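Long-range contact in CD180 antigen (Mus musculus, PDB 3T6Q), which may cooperate with MD-1 and TLR4 in the innate immune response of B cells to bacterial lipopolysaccharide, leading to NF-kappa-B activation: residues Q549-T562 with Q577-P590. Sequence-based numbering, arbitrary orientation.
Sequences QRTINLRQNPLDCT and QKLEDTEDTLCENP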
ATOM      1  N   GLN A 549       8.929 -53.478 -24.439  1.00 23.44           N
ATOM      2  CA  GLN A 549       8.683 -52.507 -23.362  1.00 25.59           C
ATOM      3  C   GLN A 549       7.710 -51.407 -23.738  1.00 27.21           C
ATOM      4  O   GLN A 549       7.435 -51.190 -24.929  1.00 28.61           O
ATOM      5  CB  GLN A 549      10.029 -51.877 -22.857  1.00 21.59           C
ATOM      6  CG  GLN A 549      11.160 -52.884 -22.655  1.00 21.69           C
ATOM      7  CD  GLN A 549      10.750 -54.174 -21.938  1.00 22.67           C
ATOM      8  OE1 GLN A 549      11.429 -55.196 -22.049  1.00 24.66           O
ATOM      9  NE2 GLN A 549       9.674 -54.119 -21.174  1.00 19.34           N
ATOM     10  N   ARG A 550       7.217 -50.676 -22.736  1.00 24.30           N
ATOM     11  CA  ARG A 550       6.281 -49.595 -22.998  1.00 24.83           C
ATOM     12  C   ARG A 550       6.968 -48.241 -23.245  1.00 28.56           C
ATOM     13  O   ARG A 550       6.555 -47.472 -24.117  1.00 25.99           O
ATOM     14  CB  ARG A 550       5.237 -49.538 -21.853  1.00 27.30           C
ATOM     15  CG  ARG A 550       4.662 -48.171 -21.467  1.00 33.86           C
ATOM     16  CD  ARG A 550       3.586 -47.464 -22.291  1.00 44.54           C
ATOM     17  NE  ARG A 550       2.628 -48.283 -22.999  1.00 52.68           N
ATOM     18  CZ  ARG A 550       1.338 -47.982 -23.235  1.00 46.77           C
ATOM     19  NH1 ARG A 550       0.722 -46.885 -22.786  1.00 41.10           N
ATOM     20  NH2 ARG A 550       0.639 -48.831 -23.941  1.00 31.87           N
ATOM     21  N   THR A 551       8.020 -47.942 -22.489  1.00 23.83           N
ATOM     22  CA  THR A 551       8.658 -46.638 -22.600  1.00 25.05           C
ATOM     23  C   THR A 551      10.141 -46.813 -22.269  1.00 25.42           C
ATOM     24  O   THR A 551      10.479 -47.434 -21.245  1.00 21.97           O
ATOM     25  CB  THR A 551       8.025 -45.634 -21.598  1.00 28.88           C
ATOM     26  OG1 THR A 551       6.664 -45.435 -21.947  1.00 33.04           O
ATOM     27  CG2 THR A 551       8.701 -44.261 -21.660  1.00 23.73           C
ATOM     28  N   ILE A 552      11.008 -46.270 -23.135  1.00 22.20           N
ATOM     29  CA  ILE A 552      12.450 -46.310 -22.941  1.00 22.45           C
ATOM     30  C   ILE A 552      12.965 -44.882 -23.082  1.00 22.82           C
ATOM     31  O   ILE A 552      12.553 -44.159 -24.016  1.00 22.91           O
ATOM     32  CB  ILE A 552      13.104 -47.185 -24.023  1.00 26.55           C
ATOM     33  CG1 ILE A 552      12.534 -48.593 -23.983  1.00 21.45           C
ATOM     34  CG2 ILE A 552      14.624 -47.249 -23.872  1.00 27.09           C
ATOM     35  CD1 ILE A 552      12.098 -49.023 -25.345  1.00 23.28           C
ATOM     36  N   ASN A 553      13.849 -44.488 -22.170  1.00 21.10           N
ATOM     37  CA  ASN A 553      14.523 -43.186 -22.221  1.00 23.77           C
ATOM     38  C   ASN A 553      16.015 -43.399 -22.492  1.00 23.30           C
ATOM     39  O   ASN A 553      16.734 -43.956 -21.657  1.00 20.36           O
ATOM     40  CB  ASN A 553      14.316 -42.395 -20.914  1.00 21.94           C
ATOM     41  CG  ASN A 553      14.691 -40.917 -21.041  1.00 29.04           C
ATOM     42  OD1 ASN A 553      15.628 -40.559 -21.764  1.00 25.22           O
ATOM     43  ND2 ASN A 553      13.990 -40.051 -20.295  1.00 24.33           N
ATOM     44  N   LEU A 554      16.458 -42.959 -23.674  1.00 22.02           N
ATOM     45  CA  LEU A 554      17.848 -43.054 -24.095  1.00 20.93           C
ATOM     46  C   LEU A 554      18.495 -41.684 -24.266  1.00 25.55           C
ATOM     47  O   LEU A 554      19.547 -41.561 -24.906  1.00 23.39           O
ATOM     48  CB  LEU A 554      17.900 -43.829 -25.423  1.00 22.60           C
ATOM     49  CG  LEU A 554      17.733 -45.331 -25.291  1.00 19.96           C
ATOM     50  CD1 LEU A 554      17.286 -45.916 -26.644  1.00 25.21           C
ATOM     51  CD2 LEU A 554      19.054 -45.934 -24.777  1.00 24.68           C
ATOM     52  N   ARG A 555      17.886 -40.638 -23.702  1.00 20.80           N
ATOM     53  CA  ARG A 555      18.492 -39.309 -23.789  1.00 24.35           C
ATOM     54  C   ARG A 555      19.932 -39.285 -23.191  1.00 23.15           C
ATOM     55  O   ARG A 555      20.282 -40.109 -22.318  1.00 21.48           O
ATOM     56  CB  ARG A 555      17.575 -38.283 -23.087  1.00 23.51           C
ATOM     57  CG  ARG A 555      17.726 -38.271 -21.581  1.00 26.24           C
ATOM     58  CD  ARG A 555      16.743 -37.272 -20.986  1.00 32.40           C
ATOM     59  NE  ARG A 555      17.239 -35.926 -21.173  1.00 37.94           N
ATOM     60  CZ  ARG A 555      16.505 -34.826 -21.021  1.00 44.10           C
ATOM     61  NH1 ARG A 555      15.242 -34.913 -20.651  1.00 47.28           N
ATOM     62  NH2 ARG A 555      17.049 -33.638 -21.216  1.00 40.80           N
ATOM     63  N   GLN A 556      20.768 -38.369 -23.712  1.00 19.88           N
ATOM     64  CA  GLN A 556      22.108 -38.136 -23.192  1.00 22.67           C
ATOM     65  C   GLN A 556      22.961 -39.415 -23.211  1.00 22.39           C
ATOM     66  O   GLN A 556      23.700 -39.704 -22.271  1.00 22.10           O
ATOM     67  CB  GLN A 556      22.030 -37.486 -21.804  1.00 26.24           C
ATOM     68  CG  GLN A 556      21.597 -36.015 -21.889  1.00 32.06           C
ATOM     69  CD  GLN A 556      21.390 -35.355 -20.536  1.00 39.58           C
ATOM     70  OE1 GLN A 556      20.274 -35.313 -20.020  1.00 39.94           O
ATOM     71  NE2 GLN A 556      22.460 -34.832 -19.962  1.00 37.89           N
ATOM     72  N   ASN A 557      22.790 -40.201 -24.273  1.00 21.04           N
ATOM     73  CA  ASN A 557      23.764 -41.265 -24.578  1.00 23.18           C
ATOM     74  C   ASN A 557      24.614 -40.933 -25.811  1.00 25.64           C
ATOM     75  O   ASN A 557      24.140 -40.222 -26.705  1.00 24.75           O
ATOM     76  CB  ASN A 557      23.044 -42.598 -24.754  1.00 20.98           C
ATOM     77  CG  ASN A 557      22.716 -43.224 -23.426  1.00 22.12           C
ATOM     78  OD1 ASN A 557      23.549 -43.900 -22.838  1.00 20.45           O
ATOM     79  ND2 ASN A 557      21.504 -42.960 -22.918  1.00 23.81           N
ATOM     80  N   PRO A 558      25.856 -41.452 -25.880  1.00 26.08           N
ATOM     81  CA  PRO A 558      26.752 -41.182 -27.049  1.00 22.91           C
ATOM     82  C   PRO A 558      26.342 -42.001 -28.280  1.00 22.24           C
ATOM     83  O   PRO A 558      27.096 -42.840 -28.788  1.00 22.10           O
ATOM     84  CB  PRO A 558      28.111 -41.602 -26.530  1.00 24.18           C
ATOM     85  CG  PRO A 558      27.787 -42.746 -25.586  1.00 23.19           C
ATOM     86  CD  PRO A 558      26.521 -42.306 -24.876  1.00 21.97           C
ATOM     87  N   LEU A 559      25.141 -41.759 -28.756  1.00 24.01           N
ATOM     88  CA  LEU A 559      24.518 -42.638 -29.725  1.00 26.39           C
ATOM     89  C   LEU A 559      25.193 -42.584 -31.085  1.00 25.45           C
ATOM     90  O   LEU A 559      25.581 -41.512 -31.562  1.00 22.13           O
ATOM     91  CB  LEU A 559      23.025 -42.339 -29.845  1.00 24.07           C
ATOM     92  CG  LEU A 559      22.220 -42.871 -28.642  1.00 26.30           C
ATOM     93  CD1 LEU A 559      20.852 -42.190 -28.541  1.00 25.34           C
ATOM     94  CD2 LEU A 559      22.062 -44.399 -28.691  1.00 22.89           C
ATOM     95  N   ASP A 560      25.282 -43.765 -31.701  1.00 22.11           N
ATOM     96  CA  ASP A 560      25.938 -43.949 -32.986  1.00 23.70           C
ATOM     97  C   ASP A 560      24.935 -43.787 -34.138  1.00 25.08           C
ATOM     98  O   ASP A 560      23.931 -44.513 -34.213  1.00 25.57           O
ATOM     99  CB  ASP A 560      26.619 -45.341 -32.986  1.00 23.00           C
ATOM    100  CG  ASP A 560      27.415 -45.628 -34.255  1.00 25.88           C
ATOM    101  OD1 ASP A 560      26.794 -45.778 -35.332  1.00 25.18           O
ATOM    102  OD2 ASP A 560      28.655 -45.740 -34.151  1.00 25.32           O
ATOM    103  N   CYS A 561      25.206 -42.812 -35.013  1.00 26.18           N
ATOM    104  CA  CYS A 561      24.392 -42.593 -36.217  1.00 27.88           C
ATOM    105  C   CYS A 561      25.170 -42.888 -37.521  1.00 29.38           C
ATOM    106  O   CYS A 561      25.159 -42.093 -38.468  1.00 27.32           O
ATOM    107  CB  CYS A 561      23.797 -41.178 -36.245  1.00 30.81           C
ATOM    108  SG  CYS A 561      22.716 -40.858 -34.816  1.00 31.75           S
ATOM    109  N   THR A 562      25.792 -44.067 -37.556  1.00 30.93           N
ATOM    110  CA  THR A 562      26.492 -44.584 -38.714  1.00 24.52           C
ATOM    111  C   THR A 562      25.764 -45.836 -39.175  1.00 26.01           C
ATOM    112  O   THR A 562      24.843 -46.285 -38.501  1.00 24.92           O
ATOM    113  CB  THR A 562      27.946 -44.951 -38.342  1.00 25.99           C
ATOM    114  OG1 THR A 562      27.939 -46.138 -37.546  1.00 25.33           O
ATOM    115  CG2 THR A 562      28.624 -43.821 -37.583  1.00 23.16           C
ATOM    116  N   GLN A 577       6.697 -44.006 -30.365  1.00 31.18           N
ATOM    117  CA  GLN A 577       5.685 -44.058 -29.305  1.00 34.84           C
ATOM    118  C   GLN A 577       6.218 -44.818 -28.054  1.00 35.38           C
ATOM    119  O   GLN A 577       5.622 -44.725 -26.974  1.00 34.20           O
ATOM    120  CB  GLN A 577       4.379 -44.690 -29.848  1.00 33.29           C
ATOM    121  CG  GLN A 577       4.383 -46.219 -29.970  1.00 35.80           C
ATOM    122  CD  GLN A 577       5.218 -46.765 -31.141  1.00 47.83           C
ATOM    123  OE1 GLN A 577       5.702 -46.019 -32.011  1.00 49.94           O
ATOM    124  NE2 GLN A 577       5.396 -48.085 -31.158  1.00 43.90           N
ATOM    125  N   LYS A 578       7.301 -45.594 -28.215  1.00 29.82           N
ATOM    126  CA  LYS A 578       7.958 -46.247 -27.066  1.00 28.45           C
ATOM    127  C   LYS A 578       9.098 -45.387 -26.485  1.00 28.86           C
ATOM    128  O   LYS A 578       9.779 -45.811 -25.569  1.00 30.94           O
ATOM    129  CB  LYS A 578       8.486 -47.640 -27.430  1.00 29.70           C
ATOM    130  CG  LYS A 578       7.437 -48.621 -27.913  1.00 29.63           C
ATOM    131  CD  LYS A 578       8.045 -49.997 -28.162  1.00 26.98           C
ATOM    132  CE  LYS A 578       6.975 -50.902 -28.718  1.00 26.30           C
ATOM    133  NZ  LYS A 578       6.123 -51.380 -27.584  1.00 29.72           N
ATOM    134  N   LEU A 579       9.300 -44.178 -26.992  1.00 26.79           N
ATOM    135  CA  LEU A 579      10.488 -43.415 -26.603  1.00 27.59           C
ATOM    136  C   LEU A 579      10.148 -42.143 -25.873  1.00 28.02           C
ATOM    137  O   LEU A 579       9.277 -41.402 -26.309  1.00 28.93           O
ATOM    138  CB  LEU A 579      11.418 -43.140 -27.818  1.00 26.52           C
ATOM    139  CG  LEU A 579      12.084 -44.405 -28.424  1.00 27.18           C
ATOM    140  CD1 LEU A 579      12.435 -44.202 -29.886  1.00 24.33           C
ATOM    141  CD2 LEU A 579      13.319 -44.827 -27.645  1.00 27.73           C
ATOM    142  N   GLU A 580      10.863 -41.890 -24.780  1.00 26.91           N
ATOM    143  CA  GLU A 580      10.688 -40.706 -23.947  1.00 28.07           C
ATOM    144  C   GLU A 580      11.878 -39.739 -24.117  1.00 29.93           C
ATOM    145  O   GLU A 580      13.018 -40.187 -24.225  1.00 31.63           O
ATOM    146  CB  GLU A 580      10.615 -41.169 -22.482  1.00 27.19           C
ATOM    147  CG  GLU A 580      10.413 -40.053 -21.476  1.00 31.94           C
ATOM    148  CD  GLU A 580      10.350 -40.564 -20.044  1.00 30.91           C
ATOM    149  OE1 GLU A 580       9.232 -40.696 -19.522  1.00 32.83           O
ATOM    150  OE2 GLU A 580      11.404 -40.872 -19.452  1.00 29.64           O
ATOM    151  N   ASP A 581      11.619 -38.425 -24.105  1.00 24.81           N
ATOM    152  CA  ASP A 581      12.673 -37.411 -24.280  1.00 26.66           C
ATOM    153  C   ASP A 581      13.456 -37.602 -25.617  1.00 26.81           C
ATOM    154  O   ASP A 581      14.694 -37.447 -25.639  1.00 26.81           O
ATOM    155  CB  ASP A 581      13.641 -37.424 -23.074  1.00 24.58           C
ATOM    156  CG  ASP A 581      12.968 -36.934 -21.781  1.00 31.46           C
ATOM    157  OD1 ASP A 581      11.872 -36.377 -21.894  1.00 33.37           O
ATOM    158  OD2 ASP A 581      13.506 -37.108 -20.664  1.00 28.45           O
ATOM    159  N   THR A 582      12.745 -37.943 -26.700  1.00 26.97           N
ATOM    160  CA  THR A 582      13.366 -37.994 -28.045  1.00 29.87           C
ATOM    161  C   THR A 582      14.046 -36.687 -28.495  1.00 33.51           C
ATOM    162  O   THR A 582      15.012 -36.750 -29.229  1.00 31.57           O
ATOM    163  CB  THR A 582      12.406 -38.447 -29.150  1.00 32.14           C
ATOM    164  OG1 THR A 582      11.331 -37.512 -29.258  1.00 33.04           O
ATOM    165  CG2 THR A 582      11.880 -39.824 -28.842  1.00 28.88           C
ATOM    166  N   GLU A 583      13.561 -35.516 -28.056  1.00 31.46           N
ATOM    167  CA  GLU A 583      14.239 -34.243 -28.357  1.00 33.07           C
ATOM    168  C   GLU A 583      15.639 -34.054 -27.710  1.00 34.34           C
ATOM    169  O   GLU A 583      16.403 -33.171 -28.133  1.00 33.30           O
ATOM    170  CB  GLU A 583      13.351 -33.042 -28.002  1.00 40.97           C
ATOM    171  CG  GLU A 583      12.010 -32.993 -28.720  1.00 53.75           C
ATOM    172  CD  GLU A 583      11.199 -31.776 -28.308  1.00 68.50           C
ATOM    173  OE1 GLU A 583      11.422 -31.266 -27.188  1.00 77.56           O
ATOM    174  OE2 GLU A 583      10.348 -31.317 -29.103  1.00 78.70           O
ATOM    175  N   ASP A 584      15.955 -34.859 -26.698  0.50 30.62           N
ATOM    176  CA  ASP A 584      17.302 -34.864 -26.127  0.50 30.04           C
ATOM    177  C   ASP A 584      18.048 -36.179 -26.387  0.50 28.41           C
ATOM    178  O   ASP A 584      18.983 -36.519 -25.665  0.50 29.09           O
ATOM    179  CB  ASP A 584      17.247 -34.520 -24.639  0.50 28.58           C
ATOM    180  CG  ASP A 584      16.472 -33.235 -24.380  0.50 31.10           C
ATOM    181  OD1 ASP A 584      17.111 -32.216 -24.070  0.50 35.68           O
ATOM    182  OD2 ASP A 584      15.235 -33.238 -24.508  0.50 28.12           O
ATOM    183  N   THR A 585      17.619 -36.899 -27.424  1.00 27.65           N
ATOM    184  CA  THR A 585      18.243 -38.165 -27.835  1.00 29.66           C
ATOM    185  C   THR A 585      18.964 -37.900 -29.168  1.00 24.34           C
ATOM    186  O   THR A 585      18.355 -37.915 -30.227  1.00 27.15           O
ATOM    187  CB  THR A 585      17.199 -39.285 -27.942  1.00 28.97           C
ATOM    188  OG1 THR A 585      16.502 -39.350 -26.697  1.00 28.62           O
ATOM    189  CG2 THR A 585      17.872 -40.673 -28.221  1.00 23.43           C
ATOM    190  N   LEU A 586      20.267 -37.642 -29.061  1.00 25.11           N
ATOM    191  CA  LEU A 586      21.057 -37.028 -30.124  1.00 26.07           C
ATOM    192  C   LEU A 586      22.227 -37.931 -30.485  1.00 28.76           C
ATOM    193  O   LEU A 586      22.707 -38.710 -29.641  1.00 28.79           O
ATOM    194  CB  LEU A 586      21.600 -35.663 -29.661  1.00 26.69           C
ATOM    195  CG  LEU A 586      20.673 -34.707 -28.879  1.00 30.30           C
ATOM    196  CD1 LEU A 586      21.401 -33.457 -28.377  1.00 28.06           C
ATOM    197  CD2 LEU A 586      19.471 -34.323 -29.713  1.00 29.73           C
ATOM    198  N   CYS A 587      22.664 -37.818 -31.738  1.00 24.99           N
ATOM    199  CA  CYS A 587      23.826 -38.505 -32.259  1.00 30.20           C
ATOM    200  C   CYS A 587      25.092 -37.929 -31.614  1.00 29.28           C
ATOM    201  O   CYS A 587      25.186 -36.727 -31.350  1.00 30.85           O
ATOM    202  CB  CYS A 587      23.920 -38.287 -33.754  1.00 25.60           C
ATOM    203  SG  CYS A 587      22.540 -38.804 -34.801  1.00 33.89           S
ATOM    204  N   GLU A 588      26.066 -38.792 -31.374  1.00 29.34           N
ATOM    205  CA  GLU A 588      27.379 -38.361 -30.937  1.00 27.38           C
ATOM    206  C   GLU A 588      28.397 -38.566 -32.081  1.00 27.93           C
ATOM    207  O   GLU A 588      29.389 -37.850 -32.173  1.00 27.85           O
ATOM    208  CB  GLU A 588      27.796 -39.105 -29.678  1.00 25.60           C
ATOM    209  CG  GLU A 588      29.223 -38.922 -29.217  1.00 33.92           C
ATOM    210  CD  GLU A 588      29.568 -37.478 -28.859  1.00 41.94           C
ATOM    211  OE1 GLU A 588      30.774 -37.151 -28.769  1.00 52.95           O
ATOM    212  OE2 GLU A 588      28.646 -36.669 -28.683  1.00 46.53           O
ATOM    213  N   ASN A 589      28.162 -39.554 -32.930  1.00 27.60           N
ATOM    214  CA  ASN A 589      28.992 -39.761 -34.116  1.00 26.59           C
ATOM    215  C   ASN A 589      28.092 -40.083 -35.296  1.00 24.27           C
ATOM    216  O   ASN A 589      27.027 -40.679 -35.097  1.00 25.48           O
ATOM    217  CB  ASN A 589      30.010 -40.914 -33.898  1.00 27.57           C
ATOM    218  CG  ASN A 589      31.142 -40.510 -32.983  1.00 33.18           C
ATOM    219  OD1 ASN A 589      32.073 -39.833 -33.404  1.00 35.51           O
ATOM    220  ND2 ASN A 589      31.059 -40.900 -31.722  1.00 29.86           N
ATOM    221  N   PRO A 590      28.514 -39.716 -36.530  1.00 24.35           N
ATOM    222  CA  PRO A 590      29.762 -39.012 -36.917  1.00 24.91           C
ATOM    223  C   PRO A 590      29.775 -37.541 -36.490  1.00 31.47           C
ATOM    224  O   PRO A 590      28.720 -36.985 -36.198  1.00 29.39           O
ATOM    225  CB  PRO A 590      29.746 -39.108 -38.458  1.00 24.07           C
ATOM    226  CG  PRO A 590      28.318 -39.317 -38.846  1.00 23.55           C
ATOM    227  CD  PRO A 590      27.740 -40.135 -37.710  1.00 23.70           C
TER
HETATM  228  O   HOH W   1       4.490 -47.061 -25.730  1.00 25.89           O
HETATM  229  O   HOH W   2      14.946 -41.564 -25.700  1.00 23.49           O
HETATM  230  O   HOH W   3      21.833 -38.238 -26.737  1.00 31.96           O
HETATM  231  O   HOH W   4      24.751 -37.712 -28.038  1.00 38.74           O
HETATM  232  O   HOH W   5      29.096 -42.971 -30.669  1.00 26.59           O
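With CG turned opposite the backbone N in both Asn553 (chi1 -166°) and Glu580 (chi1 -179°), the amide of one meets the carboxylate of the other, their planes steeply turned. Asn553 ND2 gives one hydrogen to the anti lone pair of Glu580 OE2 (2.8 Å) and another to Asp581 OD2 (3.0 Å), while OD1 accepts from Arg555 N in an Asx turn; together these three bonds fix the amide's rotation. Arg555 NH1 reaches the same Asp581 OD2 (2.8 Å) nearly in the guanidinium plane, from the carboxylate face opposite Asn553. In one of its two conformers Asp584 lies over a guanidinium face, the planes 27° apart; its OD1 sits well out of that plane, so the pairing with NH2 is of charges only. Hydrogen bonds from Ile552 N to Lys578 O (2.8 Å) and Glu580 N to Ile552 O (2.9 Å) pair Ile552 with Leu579 in parallel. Beyond them a water bridges Leu554 N, Glu580 O and Thr585 OG1, and Leu559 CD1 presses tightly on Thr585 CG2 (3.4 Å). Farther along, backbone hydrogen bonds from Glu588 N to Leu559 O and Cys561 N to Asn589 O lie next to the Cys561-Cys587 disulfide (SG to SG 2.1 Å), part of the C-terminal leucine-rich-repeat cap. The weakly bonded strand about 579-580 continues the solenoid's parallel strands past 551-553, which bonds on its other edge to 527-529; Tyr527 OH also binds Glu580 OE2, and helix 566-574 packs Phe568 on Leu554 and Tyr572 on Leu579 and Thr585.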